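Local coordinates for protein thymidylate synthase 1 (Bacillus subtilis, PDB 1B02) that catalyses the reductive methylation of dUMP to dTMP with methylenetetrahydrofolate as methyl donor and reductant, a de novo source of thymidylate for DNA synthesis, at residues A[31-36]-A[224-229]; A[38-43]-A[220-225]. One frame throughout, in Å; residues are numbered along the deposited sequence.

How the interactions relate
Interactions 1 and 2 lie side by side where strand 40-50 of the mixed sheet begins and its neighbour 210-224 ends, their centres about 11 Å apart. In interaction 2 the start of strand 40-50 pairs antiparallel with the end of strand 210-224. In interaction 1 the loop between strands 20-21 and 40-50 packs on the residues that lead from strand 210-224 into helix 228-236. The chain thus runs through 31-36 and 38-43 in turn, and about 180 residues later returns through 220-225 and 224-229, which overlap at Y224 and T225. The pocket of the bound nucleotide UFP is reached from both, with Y224 common to them. One water, held by W31 NE1, H39 N and T225 OG1, also joins the two contacts.

Interaction 1: residues A[31-36]-A[224-229]; sequences WDSDGT and YTRHID. With UFP (5-fluoro-2'-deoxyuridine-5'-monophosphate), chain B.
The guanidinium of R226 lies flat on the indole of W31, the two planes 5° apart, in a cation-pi stack with CZ 3.5 Å from the centroid of the five-membered ring. R226 CD continues over the same face, 3.6 Å from the centroid of the six-membered ring in a CH-pi contact; the extended chain from CG to NE keeps the arginine along the indole. Beyond it, the D34 carboxylate stands almost perpendicular to the guanidinium and accepts from NH2 on the syn side of OD2, at 2.6 Å, forming a salt bridge. E276 gives NH1 a second acidic partner and also binds S33 OG. D34 is positioned by an Asx turn, in which T36 N donates to OD1 at 3.1 Å. At its far end W31 touches Y224 CB through CH2 (3.4 Å) and turns an edge toward the face of H227, while NE1 donates to a water 2.7 Å away that also binds T225 OG1. An alanine at W31 would probably cost R226 the flat surface under its guanidinium and open a gap beside Y224 and H227. The cluster of W31, Y224 and H227 adjoins the nucleotide pocket of thymidylate synthase, where Y224 OH hydrogen-bonds UFP O3' at 2.8 Å.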
loop_
_atom_site.group_PDB
_atom_site.type_symbol
_atom_site.label_atom_id
_atom_site.label_comp_id
_atom_site.label_asym_id
_atom_site.label_seq_id
_atom_site.Cartn_x
_atom_site.Cartn_y
_atom_site.Cartn_z
ATOM N N TRP A 31 -21.276 6.825 -0.481
ATOM C CA TRP A 31 -21.086 6.215 -1.795
ATOM C C TRP A 31 -20.890 7.247 -2.903
ATOM O O TRP A 31 -21.539 8.291 -2.922
ATOM C CB TRP A 31 -22.271 5.314 -2.122
ATOM C CG TRP A 31 -22.293 4.071 -1.298
ATOM C CD1 TRP A 31 -23.219 3.727 -0.358
ATOM C CD2 TRP A 31 -21.350 2.993 -1.349
ATOM N NE1 TRP A 31 -22.915 2.498 0.181
ATOM C CE2 TRP A 31 -21.773 2.025 -0.409
ATOM C CE3 TRP A 31 -20.190 2.749 -2.096
ATOM C CZ2 TRP A 31 -21.076 0.830 -0.198
ATOM C CZ3 TRP A 31 -19.496 1.559 -1.885
ATOM C CH2 TRP A 31 -19.943 0.616 -0.944
ATOM N N ASP A 32 -19.985 6.935 -3.828
ATOM C CA ASP A 32 -19.664 7.820 -4.945
ATOM C C ASP A 32 -20.880 8.259 -5.759
ATOM O O ASP A 32 -21.031 9.441 -6.071
ATOM C CB ASP A 32 -18.653 7.137 -5.872
ATOM C CG ASP A 32 -17.802 8.130 -6.645
ATOM O OD1 ASP A 32 -17.767 9.321 -6.267
ATOM O OD2 ASP A 32 -17.165 7.715 -7.637
ATOM N N SER A 33 -21.742 7.309 -6.104
ATOM C CA SER A 33 -22.923 7.618 -6.896
ATOM C C SER A 33 -24.010 8.390 -6.147
ATOM O O SER A 33 -24.037 9.621 -6.184
ATOM C CB SER A 33 -23.517 6.333 -7.480
ATOM O OG SER A 33 -23.332 5.234 -6.609
ATOM N N ASP A 34 -24.896 7.668 -5.465
ATOM C CA ASP A 34 -26.010 8.281 -4.742
ATOM C C ASP A 34 -25.677 9.162 -3.539
ATOM O O ASP A 34 -26.536 9.899 -3.054
ATOM C CB ASP A 34 -27.000 7.201 -4.306
ATOM C CG ASP A 34 -26.315 5.976 -3.756
ATOM O OD1 ASP A 34 -25.481 6.125 -2.839
ATOM O OD2 ASP A 34 -26.611 4.866 -4.242
ATOM N N GLY A 35 -24.445 9.088 -3.048
ATOM C CA GLY A 35 -24.070 9.907 -1.907
ATOM C C GLY A 35 -24.676 9.440 -0.593
ATOM O O GLY A 35 -24.718 10.195 0.382
ATOM N N THR A 36 -25.150 8.197 -0.566
ATOM C CA THR A 36 -25.742 7.635 0.641
ATOM C C THR A 36 -24.651 7.047 1.537
ATOM O O THR A 36 -23.558 6.722 1.072
ATOM C CB THR A 36 -26.759 6.521 0.306
ATOM O OG1 THR A 36 -26.125 5.513 -0.490
ATOM C CG2 THR A 36 -27.939 7.092 -0.455
ATOM N N TYR A 224 -16.961 -3.077 2.281
ATOM C CA TYR A 224 -18.186 -2.304 2.070
ATOM C C TYR A 224 -19.325 -3.177 1.537
ATOM O O TYR A 224 -19.114 -4.039 0.683
ATOM C CB TYR A 224 -17.906 -1.139 1.118
ATOM C CG TYR A 224 -17.066 -0.045 1.744
ATOM C CD1 TYR A 224 -17.662 0.997 2.457
ATOM C CD2 TYR A 224 -15.673 -0.054 1.635
ATOM C CE1 TYR A 224 -16.895 2.005 3.046
ATOM C CE2 TYR A 224 -14.896 0.949 2.220
ATOM C CZ TYR A 224 -15.514 1.974 2.923
ATOM O OH TYR A 224 -14.759 2.975 3.493
ATOM N N THR A 225 -20.531 -2.942 2.048
ATOM C CA THR A 225 -21.721 -3.713 1.675
ATOM C C THR A 225 -21.941 -3.992 0.188
ATOM O O THR A 225 -22.282 -5.113 -0.190
ATOM C CB THR A 225 -23.007 -3.052 2.222
ATOM O OG1 THR A 225 -23.029 -1.666 1.859
ATOM C CG2 THR A 225 -23.067 -3.181 3.736
ATOM N N ARG A 226 -21.753 -2.983 -0.654
ATOM C CA ARG A 226 -21.963 -3.147 -2.091
ATOM C C ARG A 226 -20.921 -4.002 -2.805
ATOM O O ARG A 226 -21.079 -4.315 -3.985
ATOM C CB ARG A 226 -22.038 -1.776 -2.761
ATOM C CG ARG A 226 -23.320 -1.024 -2.459
ATOM C CD ARG A 226 -23.305 0.358 -3.080
ATOM N NE ARG A 226 -24.411 1.175 -2.595
ATOM C CZ ARG A 226 -24.742 2.360 -3.096
ATOM N NH1 ARG A 226 -24.050 2.872 -4.106
ATOM N NH2 ARG A 226 -25.761 3.036 -2.581
ATOM N N HIS A 227 -19.864 -4.388 -2.097
ATOM C CA HIS A 227 -18.805 -5.194 -2.696
ATOM C C HIS A 227 -18.974 -6.690 -2.459
ATOM O O HIS A 227 -18.387 -7.504 -3.173
ATOM C CB HIS A 227 -17.438 -4.768 -2.147
ATOM C CG HIS A 227 -17.086 -3.336 -2.413
ATOM N ND1 HIS A 227 -15.995 -2.722 -1.837
ATOM C CD2 HIS A 227 -17.672 -2.401 -3.198
ATOM C CE1 HIS A 227 -15.923 -1.470 -2.253
ATOM N NE2 HIS A 227 -16.930 -1.250 -3.081
ATOM N N ILE A 228 -19.772 -7.053 -1.460
ATOM C CA ILE A 228 -19.971 -8.458 -1.121
ATOM C C ILE A 228 -20.223 -9.376 -2.316
ATOM O O ILE A 228 -19.543 -10.391 -2.477
ATOM C CB ILE A 228 -21.126 -8.637 -0.095
ATOM C CG1 ILE A 228 -20.648 -8.251 1.306
ATOM C CG2 ILE A 228 -21.572 -10.096 -0.047
ATOM C CD1 ILE A 228 -20.596 -6.770 1.555
ATOM N N ASP A 229 -21.193 -9.024 -3.152
ATOM C CA ASP A 229 -21.527 -9.844 -4.310
ATOM C C ASP A 229 -20.333 -10.188 -5.196
ATOM O O ASP A 229 -20.095 -11.356 -5.498
ATOM C CB ASP A 229 -22.611 -9.155 -5.140
ATOM C CG ASP A 229 -23.997 -9.348 -4.556
ATOM O OD1 ASP A 229 -24.214 -10.367 -3.866
ATOM O OD2 ASP A 229 -24.866 -8.481 -4.782
HETATM N N1 UFP B . -7.882 2.757 2.385
HETATM C C2 UFP B . -7.131 1.583 2.139
HETATM N N3 UFP B . -5.780 1.658 1.670
HETATM C C4 UFP B . -5.094 2.866 1.257
HETATM C C5 UFP B . -5.939 4.269 1.078
HETATM C C6 UFP B . -7.106 4.180 2.286
HETATM O O2 UFP B . -7.638 0.459 2.054
HETATM O O4 UFP B . -3.858 2.924 1.166
HETATM F F5 UFP B . -5.217 5.376 1.138
HETATM C "C1'" UFP B . -9.343 2.754 2.734
HETATM C "C2'" UFP B . -9.741 2.213 4.093
HETATM C "C3'" UFP B . -11.070 2.949 4.231
HETATM C "C4'" UFP B . -10.926 4.269 3.537
HETATM O "O3'" UFP B . -12.084 2.176 3.617
HETATM O "O4'" UFP B . -9.923 4.069 2.550
HETATM C "C5'" UFP B . -10.527 5.551 4.307
HETATM O "O5'" UFP B . -11.630 5.865 5.215
HETATM P P UFP B . -11.338 6.006 6.760
HETATM O O1P UFP B . -10.445 7.166 6.924
HETATM O O2P UFP B . -10.904 4.725 7.272
HETATM O O3P UFP B . -12.832 6.193 7.262
HETATM O O HOH W 1 -23.473 1.045 2.388
#

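Interaction 2: residues A[38-43]-A[220-225]; sequences AHTLSV and DCHVYT. With UFP (5-fluoro-2'-deoxyuridine-5'-monophosphate), chain B.
T40 and Y224 meet because CG2 of the threonine is anti to its carbonyl carbon while OG1 (chi1 71°) sits between backbone N and C; the methyl thereby comes over one face of the tyrosine ring, 3.5 Å from its centroid, in a CH-pi contact. A38 CB adds a contact 3.9 Å from Y224 CE1. T40 OG1 is linked through a water to D220 OD1, and this carboxylate oxygen accepts from H222 ND1 at 3.1 Å, met on its anti side but well out of the carboxylate plane. D220 therefore acts as a second shell that helps fix the rotation of the imidazole, whose NE2 forms a hydrogen bond with UFP O3' at 2.6 Å. The nucleotide hydroxyl is thus gripped by both H222 and Y224. The backbones beneath are antiparallel: L41 with V223 and V43 with C221 are hydrogen-bonded pairs, and T40 with Y224 and S42 with H222 are non-hydrogen-bonded. T225 N prolongs the ladder with a bond to H39 O, at 3.1 Å. V43 and C221 share the face packed against helix 3-18, whereas S42 and H222 project from the other. Here, where two adjacent inner strands of the thymidylate synthase sheet meet, strand 210-224 presents its histidine and tyrosine to the deoxyribose 3'-hydroxyl.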
loop_
_atom_site.group_PDB
_atom_site.type_symbol
_atom_site.label_atom_id
_atom_site.label_comp_id
_atom_site.label_asym_id
_atom_site.label_seq_id
_atom_site.Cartn_x
_atom_site.Cartn_y
_atom_site.Cartn_z
ATOM N N ALA A 38 -22.034 4.948 3.270
ATOM C CA ALA A 38 -21.338 3.735 2.860
ATOM C C ALA A 38 -20.957 2.956 4.115
ATOM O O ALA A 38 -20.087 3.372 4.881
ATOM C CB ALA A 38 -20.094 4.091 2.057
ATOM N N HIS A 39 -21.623 1.828 4.326
ATOM C CA HIS A 39 -21.369 1.004 5.495
ATOM C C HIS A 39 -20.525 -0.213 5.172
ATOM O O HIS A 39 -20.366 -0.585 4.010
ATOM C CB HIS A 39 -22.693 0.579 6.132
ATOM C CG HIS A 39 -23.455 1.717 6.732
ATOM N ND1 HIS A 39 -23.128 2.267 7.953
ATOM C CD2 HIS A 39 -24.494 2.445 6.259
ATOM C CE1 HIS A 39 -23.933 3.286 8.204
ATOM N NE2 HIS A 39 -24.770 3.412 7.191
ATOM N N THR A 40 -19.996 -0.836 6.217
ATOM C CA THR A 40 -19.135 -1.997 6.064
ATOM C C THR A 40 -19.422 -3.093 7.076
ATOM O O THR A 40 -20.212 -2.930 8.006
ATOM C CB THR A 40 -17.662 -1.613 6.275
ATOM O OG1 THR A 40 -17.457 -1.326 7.666
ATOM C CG2 THR A 40 -17.293 -0.380 5.459
ATOM N N LEU A 41 -18.754 -4.217 6.863
ATOM C CA LEU A 41 -18.814 -5.366 7.748
ATOM C C LEU A 41 -17.335 -5.450 8.090
ATOM O O LEU A 41 -16.499 -5.375 7.191
ATOM C CB LEU A 41 -19.250 -6.616 6.990
ATOM C CG LEU A 41 -20.753 -6.867 6.837
ATOM C CD1 LEU A 41 -20.972 -8.323 6.469
ATOM C CD2 LEU A 41 -21.487 -6.524 8.124
ATOM N N SER A 42 -16.987 -5.585 9.365
ATOM C CA SER A 42 -15.570 -5.625 9.693
ATOM C C SER A 42 -15.120 -6.529 10.827
ATOM O O SER A 42 -15.925 -7.079 11.578
ATOM C CB SER A 42 -15.075 -4.204 9.970
ATOM O OG SER A 42 -15.728 -3.650 11.096
ATOM N N VAL A 43 -13.801 -6.675 10.908
ATOM C CA VAL A 43 -13.123 -7.453 11.933
ATOM C C VAL A 43 -11.904 -6.602 12.254
ATOM O O VAL A 43 -11.618 -5.650 11.533
ATOM C CB VAL A 43 -12.658 -8.821 11.411
ATOM C CG1 VAL A 43 -13.859 -9.705 11.144
ATOM C CG2 VAL A 43 -11.822 -8.644 10.160
ATOM N N ASP A 220 -8.403 -1.877 11.242
ATOM C CA ASP A 220 -9.813 -2.055 10.907
ATOM C C ASP A 220 -9.902 -2.694 9.517
ATOM O O ASP A 220 -9.740 -2.022 8.501
ATOM C CB ASP A 220 -10.542 -0.710 10.912
ATOM C CG ASP A 220 -12.050 -0.870 10.972
ATOM O OD1 ASP A 220 -12.631 -1.407 10.004
ATOM O OD2 ASP A 220 -12.655 -0.465 11.988
ATOM N N CYS A 221 -10.151 -4.000 9.493
ATOM C CA CYS A 221 -10.247 -4.774 8.259
ATOM C C CYS A 221 -11.717 -4.913 7.853
ATOM O O CYS A 221 -12.452 -5.731 8.410
ATOM C CB CYS A 221 -9.621 -6.151 8.491
ATOM S SG CYS A 221 -9.305 -7.114 7.012
ATOM N N HIS A 222 -12.134 -4.131 6.863
ATOM C CA HIS A 222 -13.526 -4.132 6.433
ATOM C C HIS A 222 -13.799 -4.400 4.956
ATOM O O HIS A 222 -12.893 -4.444 4.123
ATOM C CB HIS A 222 -14.152 -2.791 6.802
ATOM C CG HIS A 222 -13.401 -1.615 6.255
ATOM N ND1 HIS A 222 -12.415 -0.967 6.965
ATOM C CD2 HIS A 222 -13.487 -0.978 5.062
ATOM C CE1 HIS A 222 -11.925 0.020 6.235
ATOM N NE2 HIS A 222 -12.558 0.033 5.076
ATOM N N VAL A 223 -15.085 -4.558 4.655
ATOM C CA VAL A 223 -15.577 -4.804 3.307
ATOM C C VAL A 223 -16.908 -4.065 3.171
ATOM O O VAL A 223 -17.870 -4.385 3.868
ATOM C CB VAL A 223 -15.814 -6.310 3.065
ATOM C CG1 VAL A 223 -16.827 -6.508 1.954
ATOM C CG2 VAL A 223 -14.504 -6.996 2.712
ATOM N N TYR A 224 -16.961 -3.077 2.281
ATOM C CA TYR A 224 -18.186 -2.304 2.070
ATOM C C TYR A 224 -19.325 -3.177 1.537
ATOM O O TYR A 224 -19.114 -4.039 0.683
ATOM C CB TYR A 224 -17.906 -1.139 1.118
ATOM C CG TYR A 224 -17.066 -0.045 1.744
ATOM C CD1 TYR A 224 -17.662 0.997 2.457
ATOM C CD2 TYR A 224 -15.673 -0.054 1.635
ATOM C CE1 TYR A 224 -16.895 2.005 3.046
ATOM C CE2 TYR A 224 -14.896 0.949 2.220
ATOM C CZ TYR A 224 -15.514 1.974 2.923
ATOM O OH TYR A 224 -14.759 2.975 3.493
ATOM N N THR A 225 -20.531 -2.942 2.048
ATOM C CA THR A 225 -21.721 -3.713 1.675
ATOM C C THR A 225 -21.941 -3.992 0.188
ATOM O O THR A 225 -22.282 -5.113 -0.190
ATOM C CB THR A 225 -23.007 -3.052 2.222
ATOM O OG1 THR A 225 -23.029 -1.666 1.859
ATOM C CG2 THR A 225 -23.067 -3.181 3.736
HETATM N N1 UFP B . -7.882 2.757 2.385
HETATM C C2 UFP B . -7.131 1.583 2.139
HETATM N N3 UFP B . -5.780 1.658 1.670
HETATM C C4 UFP B . -5.094 2.866 1.257
HETATM C C5 UFP B . -5.939 4.269 1.078
HETATM C C6 UFP B . -7.106 4.180 2.286
HETATM O O2 UFP B . -7.638 0.459 2.054
HETATM O O4 UFP B . -3.858 2.924 1.166
HETATM F F5 UFP B . -5.217 5.376 1.138
HETATM C "C1'" UFP B . -9.343 2.754 2.734
HETATM C "C2'" UFP B . -9.741 2.213 4.093
HETATM C "C3'" UFP B . -11.070 2.949 4.231
HETATM C "C4'" UFP B . -10.926 4.269 3.537
HETATM O "O3'" UFP B . -12.084 2.176 3.617
HETATM O "O4'" UFP B . -9.923 4.069 2.550
HETATM C "C5'" UFP B . -10.527 5.551 4.307
HETATM O "O5'" UFP B . -11.630 5.865 5.215
HETATM P P UFP B . -11.338 6.006 6.760
HETATM O O1P UFP B . -10.445 7.166 6.924
HETATM O O2P UFP B . -10.904 4.725 7.272
HETATM O O3P UFP B . -12.832 6.193 7.262
HETATM O O HOH W 1 -23.473 1.045 2.388
HETATM O O HOH W 2 -15.284 -0.445 9.073
#